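Local atomic coordinates of CbsA (Xanthomonas oryzae pv. oryzae, PDB entry 5XYH), a protein that hydrolyses cellulose as a 1,4-beta-cellobiosidase of glycosyl hydrolase family 6, probably releasing cellobiose from chain ends during breakdown of the plant cell wall. Residues A[33-38]-A[416-421]; A[74-79]-A[137-142]. All coordinates share one frame; numbering follows the deposited sequence.

Contacts 1 and 2 illustrate how apolar contact alone can join elements in an alpha/beta barrel fold, once in a partly exposed helix pair and once in a buried helix-on-strand layer. Contact 1 pairs two helices, 33-42 and 411-419, from near opposite ends of the chain, and is only partly buried. Contact 2 sets helix 69-79 against segment 137-142, which runs into strand 140-145, and is a buried contact. They share no helix or strand, and their nearest atoms are about 17 Å apart. Neither has a hydrogen bond between its segments. In each, one branched residue does most of the work: Val418 between a leucine and a lysine, Leu139 against an alanine and a leucine.

Contact 1: residues A[33-38]-A[416-421]; sequences VQLKAK and QLVTNA
Lys38 and Val418 bring the two helices to within 7.2 Å between their CA atoms, while the CA atoms of Leu35 and Thr419 lie 8.0 Å apart, one turn back on helix 33-42. At this spacing side chains from both helices are needed to fill the gap, and on the 416-421 side one methyl group does so. Val418 supplies it: its CG1 meets Leu35 CD1 at 3.8 Å and, from another direction, Lys38 CB at 3.8 Å. The methyl thus sits against the face formed by residues three apart on the helix.

The torsions of both branched residues matter. In Val418, CG1 stands opposite the backbone N (chi1 172°) and faces helix 33-42, whereas CG2 is turned away from both partners. Leu35 starts from a CB that points neither to nor from the other helix; its chain then swings round (chi1 -176°) to deliver CD1, and the two side chains cross obliquely. Lys38 behaves differently, since CB alone makes the close approach. Beyond CG its chain runs extended, carrying the ammonium group away from Val418 at the exposed border, so a charged residue contributes here through its aliphatic root.

The contact joins the second helix of the domain to its last one. Helix 411-419 ends beside it, and its other side is tied to the 337-342 region through Gln416, Leu417 and Asn420. Helix 33-42, which leads on toward strand 49-51, is also covered near Lys38 by the C-terminal residue Ile425, so an early helix and the C-terminal end of the polypeptide meet on this flank of the barrel.

Contact 2: residues A[74-79]-A[137-142]; sequences NAALAQ and KGLRIV
Leu139 overlaps Ala76 and Leu77 together, pushing its forked end against two successive residues of helix 69-79. The foremost branch is CD2, which lies 3.8 Å from Leu77 CD2 and 3.9 Å from Ala76 CB. The other branch follows close behind, with Leu139 CD1 at 4.1 Å from Ala76 CB, so both methyls of the fork rest on the alanine. Leu77 CD2 also reaches the branch point, 3.8 Å from Leu139 CG, and therefore lies alongside the fork as well as against its end.

Position on the helix decides how each partner takes part. Ala76 aims its CB at Leu139 and, being short, lets the leucine come close to the helix surface. Leu77 begins with a CB pointing along the flank, but with CG opposite its carbonyl carbon (chi1 -73°) the chain bends in and brings CD2 forward. The two leucine side chains then cross at about a right angle, and the CA atoms of Leu77 and Leu139 remain 7.2 Å apart.

Around this point the helix lies over neighbouring parallel strands, a helix-on-strand layer that is the regular construction of an alpha/beta barrel wall. Helix 69-79 belongs to the crossover connecting strand 49-51 to strand 86-92; Ala76 also touches Val88 of the latter, and Leu139 is further enclosed by Ile86 and Leu73. The backbone O of Leu139 is held by Asn187 ND2, while Asn74 OD1 takes hydrogen bonds from Tyr136 and Lys135 nearby.

With methyl and methine groups alone meeting between the segments, cohesion here comes from shape and exclusion of water, leaving directional bonds to the sheet and the polar surroundings.

Contact 1: residues A[33-38]-A[416-421]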
ATOM      1  N   VAL A  33      23.744  10.550 -16.848  1.00 14.96           N
ATOM      2  CA  VAL A  33      23.776   9.131 -17.197  1.00 16.01           C
ATOM      3  C   VAL A  33      23.782   8.254 -15.945  1.00 15.64           C
ATOM      4  O   VAL A  33      23.249   7.139 -15.954  1.00 15.15           O
ATOM      5  CB  VAL A  33      24.991   8.863 -18.111  1.00 17.20           C
ATOM      6  CG1 VAL A  33      25.221   7.385 -18.307  1.00 17.54           C
ATOM      7  CG2 VAL A  33      24.775   9.536 -19.455  1.00 17.85           C
ATOM      8  N   GLN A  34      24.334   8.744 -14.836  1.00 16.08           N
ATOM      9  CA  GLN A  34      24.241   7.969 -13.599  1.00 15.29           C
ATOM     10  C   GLN A  34      22.808   7.915 -13.087  1.00 16.41           C
ATOM     11  O   GLN A  34      22.371   6.892 -12.538  1.00 16.17           O
ATOM     12  CB  GLN A  34      25.167   8.556 -12.540  1.00 16.08           C
ATOM     13  CG  GLN A  34      26.619   8.590 -12.967  1.00 15.41           C
ATOM     14  CD  GLN A  34      27.179   7.209 -13.204  1.00 16.75           C
ATOM     15  OE1 GLN A  34      26.953   6.285 -12.417  1.00 15.42           O
ATOM     16  NE2 GLN A  34      27.903   7.050 -14.310  1.00 16.53           N
ATOM     17  N   LEU A  35      22.058   9.013 -13.243  1.00 15.39           N
ATOM     18  CA  LEU A  35      20.646   8.980 -12.882  1.00 15.85           C
ATOM     19  C   LEU A  35      19.869   8.064 -13.819  1.00 14.85           C
ATOM     20  O   LEU A  35      19.004   7.307 -13.368  1.00 14.70           O
ATOM     21  CB  LEU A  35      20.054  10.391 -12.892  1.00 16.45           C
ATOM     22  CG  LEU A  35      18.605  10.448 -12.419  1.00 16.35           C
ATOM     23  CD1 LEU A  35      18.492   9.782 -11.042  1.00 16.11           C
ATOM     24  CD2 LEU A  35      18.112  11.883 -12.358  1.00 17.05           C
ATOM     25  N   LYS A  36      20.158   8.123 -15.124  1.00 14.87           N
ATOM     26  CA  LYS A  36      19.583   7.162 -16.060  1.00 15.37           C
ATOM     27  C   LYS A  36      19.807   5.736 -15.580  1.00 15.80           C
ATOM     28  O   LYS A  36      18.905   4.893 -15.654  1.00 15.12           O
ATOM     29  CB  LYS A  36      20.202   7.315 -17.453  1.00 15.65           C
ATOM     30  CG  LYS A  36      19.826   8.570 -18.266  1.00 15.68           C
ATOM     31  CD  LYS A  36      20.412   8.433 -19.690  1.00 17.10           C
ATOM     32  CE  LYS A  36      20.486   9.749 -20.441  1.00 17.73           C
ATOM     33  NZ  LYS A  36      19.129  10.225 -20.822  1.00 17.39           N
ATOM     34  N   ALA A  37      21.019   5.448 -15.100  1.00 15.59           N
ATOM     35  CA  ALA A  37      21.362   4.085 -14.704  1.00 16.54           C
ATOM     36  C   ALA A  37      20.591   3.662 -13.466  1.00 16.62           C
ATOM     37  O   ALA A  37      20.129   2.524 -13.378  1.00 16.75           O
ATOM     38  CB  ALA A  37      22.867   3.970 -14.459  1.00 16.42           C
ATOM     39  N   LYS A  38      20.468   4.561 -12.488  1.00 15.59           N
ATOM     40  CA  LYS A  38      19.672   4.256 -11.310  1.00 15.81           C
ATOM     41  C   LYS A  38      18.219   4.000 -11.686  1.00 16.17           C
ATOM     42  O   LYS A  38      17.564   3.144 -11.083  1.00 15.53           O
ATOM     43  CB  LYS A  38      19.793   5.392 -10.293  1.00 15.37           C
ATOM     44  CG  LYS A  38      21.166   5.470  -9.634  1.00 17.35           C
ATOM     45  CD  LYS A  38      21.321   6.733  -8.778  1.00 19.70           C
ATOM     46  CE  LYS A  38      22.783   6.929  -8.377  1.00 20.81           C
ATOM     47  NZ  LYS A  38      23.037   8.237  -7.716  1.00 24.13           N
ATOM     48  N   GLN A 416      12.770  12.677  -7.676  1.00 12.54           N
ATOM     49  CA  GLN A 416      12.989  12.865  -6.246  1.00 12.11           C
ATOM     50  C   GLN A 416      13.084  11.517  -5.524  1.00 12.95           C
ATOM     51  O   GLN A 416      14.006  11.285  -4.734  1.00 11.58           O
ATOM     52  CB  GLN A 416      11.864  13.734  -5.665  1.00 12.56           C
ATOM     53  CG  GLN A 416      11.799  13.768  -4.144  1.00 13.16           C
ATOM     54  CD  GLN A 416      10.385  14.072  -3.608  1.00 13.83           C
ATOM     55  OE1 GLN A 416       9.816  15.134  -3.879  1.00 12.96           O
ATOM     56  NE2 GLN A 416       9.822  13.131  -2.856  1.00 13.49           N
ATOM     57  N   LEU A 417      12.156  10.599  -5.820  1.00 11.93           N
ATOM     58  CA  LEU A 417      12.146   9.298  -5.153  1.00 11.93           C
ATOM     59  C   LEU A 417      13.428   8.511  -5.407  1.00 13.10           C
ATOM     60  O   LEU A 417      13.962   7.869  -4.488  1.00 11.85           O
ATOM     61  CB  LEU A 417      10.935   8.491  -5.610  1.00 11.61           C
ATOM     62  CG  LEU A 417       9.601   8.953  -5.019  1.00 11.59           C
ATOM     63  CD1 LEU A 417       8.467   8.323  -5.817  1.00 11.00           C
ATOM     64  CD2 LEU A 417       9.518   8.557  -3.548  1.00 12.19           C
ATOM     65  N   VAL A 418      13.925   8.526  -6.649  1.00 12.35           N
ATOM     66  CA  VAL A 418      15.169   7.824  -6.968  1.00 13.04           C
ATOM     67  C   VAL A 418      16.354   8.483  -6.270  1.00 14.11           C
ATOM     68  O   VAL A 418      17.198   7.804  -5.668  1.00 13.72           O
ATOM     69  CB  VAL A 418      15.377   7.781  -8.490  1.00 14.14           C
ATOM     70  CG1 VAL A 418      16.754   7.242  -8.833  1.00 14.82           C
ATOM     71  CG2 VAL A 418      14.298   6.949  -9.130  1.00 13.10           C
ATOM     72  N   THR A 419      16.432   9.816  -6.347  1.00 13.71           N
ATOM     73  CA  THR A 419      17.527  10.555  -5.728  1.00 14.25           C
ATOM     74  C   THR A 419      17.600  10.297  -4.231  1.00 13.43           C
ATOM     75  O   THR A 419      18.691  10.225  -3.654  1.00 13.34           O
ATOM     76  CB  THR A 419      17.348  12.049  -6.010  1.00 14.76           C
ATOM     77  OG1 THR A 419      17.278  12.250  -7.424  1.00 14.41           O
ATOM     78  CG2 THR A 419      18.496  12.876  -5.433  1.00 14.56           C
ATOM     79  N   ASN A 420      16.446  10.153  -3.582  1.00 13.17           N
ATOM     80  CA  ASN A 420      16.387  10.048  -2.134  1.00 13.48           C
ATOM     81  C   ASN A 420      16.245   8.602  -1.667  1.00 14.13           C
ATOM     82  O   ASN A 420      15.803   8.355  -0.537  1.00 14.56           O
ATOM     83  CB  ASN A 420      15.248  10.916  -1.601  1.00 13.82           C
ATOM     84  CG  ASN A 420      15.554  12.393  -1.687  1.00 14.58           C
ATOM     85  OD1 ASN A 420      16.628  12.797  -2.139  1.00 15.26           O
ATOM     86  ND2 ASN A 420      14.608  13.218  -1.248  1.00 14.88           N
ATOM     87  N   ALA A 421      16.633   7.643  -2.504  1.00 13.30           N
ATOM     88  CA  ALA A 421      16.420   6.245  -2.181  1.00 14.23           C
ATOM     89  C   ALA A 421      17.244   5.845  -0.965  1.00 14.82           C
ATOM     90  O   ALA A 421      18.368   6.318  -0.769  1.00 13.87           O
ATOM     91  CB  ALA A 421      16.780   5.369  -3.378  1.00 14.37           C
TER

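Contact 2: residues A[74-79]-A[137-142]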
ATOM      1  N   ASN A  74      -0.101 -13.068 -19.180  1.00 18.11           N
ATOM      2  CA  ASN A  74       0.688 -13.570 -20.301  1.00 18.91           C
ATOM      3  C   ASN A  74       2.134 -13.112 -20.207  1.00 18.73           C
ATOM      4  O   ASN A  74       3.057 -13.911 -20.416  1.00 18.88           O
ATOM      5  CB  ASN A  74       0.071 -13.113 -21.621  1.00 18.66           C
ATOM      6  CG  ASN A  74      -1.245 -13.797 -21.908  1.00 19.84           C
ATOM      7  OD1 ASN A  74      -1.554 -14.827 -21.314  1.00 20.46           O
ATOM      8  ND2 ASN A  74      -2.040 -13.220 -22.811  1.00 20.52           N
ATOM      9  N   ALA A  75       2.360 -11.830 -19.905  1.00 18.04           N
ATOM     10  CA  ALA A  75       3.736 -11.365 -19.767  1.00 17.77           C
ATOM     11  C   ALA A  75       4.441 -12.099 -18.633  1.00 18.97           C
ATOM     12  O   ALA A  75       5.628 -12.444 -18.745  1.00 17.98           O
ATOM     13  CB  ALA A  75       3.780  -9.855 -19.540  1.00 17.36           C
ATOM     14  N   ALA A  76       3.718 -12.359 -17.539  1.00 17.46           N
ATOM     15  CA  ALA A  76       4.315 -13.047 -16.406  1.00 18.25           C
ATOM     16  C   ALA A  76       4.795 -14.437 -16.808  1.00 18.69           C
ATOM     17  O   ALA A  76       5.866 -14.881 -16.381  1.00 19.96           O
ATOM     18  CB  ALA A  76       3.311 -13.132 -15.253  1.00 17.43           C
ATOM     19  N   LEU A  77       4.019 -15.128 -17.644  1.00 18.90           N
ATOM     20  CA  LEU A  77       4.415 -16.451 -18.125  1.00 20.29           C
ATOM     21  C   LEU A  77       5.768 -16.394 -18.821  1.00 20.43           C
ATOM     22  O   LEU A  77       6.645 -17.232 -18.571  1.00 21.21           O
ATOM     23  CB  LEU A  77       3.346 -16.998 -19.079  1.00 18.74           C
ATOM     24  CG  LEU A  77       2.036 -17.466 -18.439  1.00 20.16           C
ATOM     25  CD1 LEU A  77       1.013 -17.857 -19.495  1.00 19.79           C
ATOM     26  CD2 LEU A  77       2.289 -18.611 -17.480  1.00 20.37           C
ATOM     27  N   ALA A  78       5.963 -15.374 -19.657  1.00 20.44           N
ATOM     28  CA  ALA A  78       7.174 -15.192 -20.438  1.00 20.21           C
ATOM     29  C   ALA A  78       8.373 -14.795 -19.592  1.00 22.09           C
ATOM     30  O   ALA A  78       9.508 -14.879 -20.076  1.00 22.04           O
ATOM     31  CB  ALA A  78       6.931 -14.137 -21.515  1.00 19.70           C
ATOM     32  N   GLN A  79       8.161 -14.354 -18.350  1.00 20.71           N
ATOM     33  CA  GLN A  79       9.276 -14.039 -17.477  1.00 20.33           C
ATOM     34  C   GLN A  79       9.614 -15.166 -16.512  1.00 21.20           C
ATOM     35  O   GLN A  79      10.616 -15.056 -15.797  1.00 22.29           O
ATOM     36  CB  GLN A  79       8.987 -12.755 -16.687  1.00 19.75           C
ATOM     37  CG  GLN A  79       8.512 -11.594 -17.554  1.00 19.55           C
ATOM     38  CD  GLN A  79       8.219 -10.338 -16.749  1.00 17.20           C
ATOM     39  OE1 GLN A  79       8.494 -10.272 -15.536  1.00 18.16           O
ATOM     40  NE2 GLN A  79       7.655  -9.337 -17.413  1.00 16.51           N
ATOM     41  N   LYS A 137      -1.807 -21.664 -14.141  1.00 22.04           N
ATOM     42  CA  LYS A 137      -1.586 -22.452 -12.930  1.00 22.83           C
ATOM     43  C   LYS A 137      -0.129 -22.400 -12.469  1.00 22.61           C
ATOM     44  O   LYS A 137       0.139 -22.593 -11.279  1.00 22.57           O
ATOM     45  CB  LYS A 137      -2.069 -23.903 -13.162  1.00 23.97           C
ATOM     46  CG  LYS A 137      -1.112 -24.799 -13.959  1.00 27.62           C
ATOM     47  CD  LYS A 137      -0.193 -25.656 -13.041  1.00 32.77           C
ATOM     48  CE  LYS A 137       1.149 -25.995 -13.718  1.00 36.45           C
ATOM     49  NZ  LYS A 137       2.185 -26.350 -12.689  1.00 42.76           N
ATOM     50  N   GLY A 138       0.819 -22.130 -13.367  1.00 21.40           N
ATOM     51  CA  GLY A 138       2.212 -22.059 -12.963  1.00 22.16           C
ATOM     52  C   GLY A 138       2.638 -20.747 -12.333  1.00 21.67           C
ATOM     53  O   GLY A 138       3.781 -20.635 -11.880  1.00 20.77           O
ATOM     54  N   LEU A 139       1.738 -19.763 -12.297  1.00 20.69           N
ATOM     55  CA  LEU A 139       1.965 -18.468 -11.667  1.00 19.88           C
ATOM     56  C   LEU A 139       1.420 -18.477 -10.244  1.00 18.70           C
ATOM     57  O   LEU A 139       0.385 -19.091  -9.969  1.00 19.78           O
ATOM     58  CB  LEU A 139       1.276 -17.359 -12.463  1.00 19.61           C
ATOM     59  CG  LEU A 139       1.567 -17.223 -13.968  1.00 20.42           C
ATOM     60  CD1 LEU A 139       0.653 -16.194 -14.593  1.00 18.70           C
ATOM     61  CD2 LEU A 139       3.012 -16.841 -14.224  1.00 19.11           C
ATOM     62  N   ARG A 140       2.108 -17.778  -9.347  1.00 17.40           N
ATOM     63  CA  ARG A 140       1.605 -17.503  -8.004  1.00 15.96           C
ATOM     64  C   ARG A 140       1.049 -16.082  -7.990  1.00 16.21           C
ATOM     65  O   ARG A 140       1.793 -15.117  -8.193  1.00 16.12           O
ATOM     66  CB  ARG A 140       2.707 -17.667  -6.964  1.00 16.54           C
ATOM     67  CG  ARG A 140       3.180 -19.098  -6.804  1.00 16.96           C
ATOM     68  CD  ARG A 140       4.225 -19.203  -5.705  1.00 17.45           C
ATOM     69  NE  ARG A 140       4.724 -20.573  -5.604  1.00 17.90           N
ATOM     70  CZ  ARG A 140       5.822 -20.927  -4.947  1.00 17.70           C
ATOM     71  NH1 ARG A 140       6.568 -20.017  -4.333  1.00 15.48           N
ATOM     72  NH2 ARG A 140       6.182 -22.202  -4.923  1.00 17.91           N
ATOM     73  N   ILE A 141      -0.255 -15.957  -7.786  1.00 14.27           N
ATOM     74  CA  ILE A 141      -0.917 -14.661  -7.776  1.00 14.17           C
ATOM     75  C   ILE A 141      -0.964 -14.181  -6.329  1.00 13.85           C
ATOM     76  O   ILE A 141      -1.461 -14.891  -5.455  1.00 13.67           O
ATOM     77  CB  ILE A 141      -2.326 -14.754  -8.382  1.00 14.28           C
ATOM     78  CG1 ILE A 141      -2.297 -15.515  -9.716  1.00 15.02           C
ATOM     79  CG2 ILE A 141      -2.923 -13.363  -8.581  1.00 13.86           C
ATOM     80  CD1 ILE A 141      -1.406 -14.847 -10.760  1.00 15.17           C
ATOM     81  N   VAL A 142      -0.434 -12.988  -6.067  1.00 13.42           N
ATOM     82  CA  VAL A 142      -0.375 -12.441  -4.709  1.00 13.14           C
ATOM     83  C   VAL A 142      -1.215 -11.177  -4.690  1.00 13.27           C
ATOM     84  O   VAL A 142      -0.856 -10.173  -5.323  1.00 13.07           O
ATOM     85  CB  VAL A 142       1.060 -12.143  -4.250  1.00 13.29           C
ATOM     86  CG1 VAL A 142       1.037 -11.524  -2.850  1.00 13.39           C
ATOM     87  CG2 VAL A 142       1.922 -13.403  -4.272  1.00 12.94           C
TER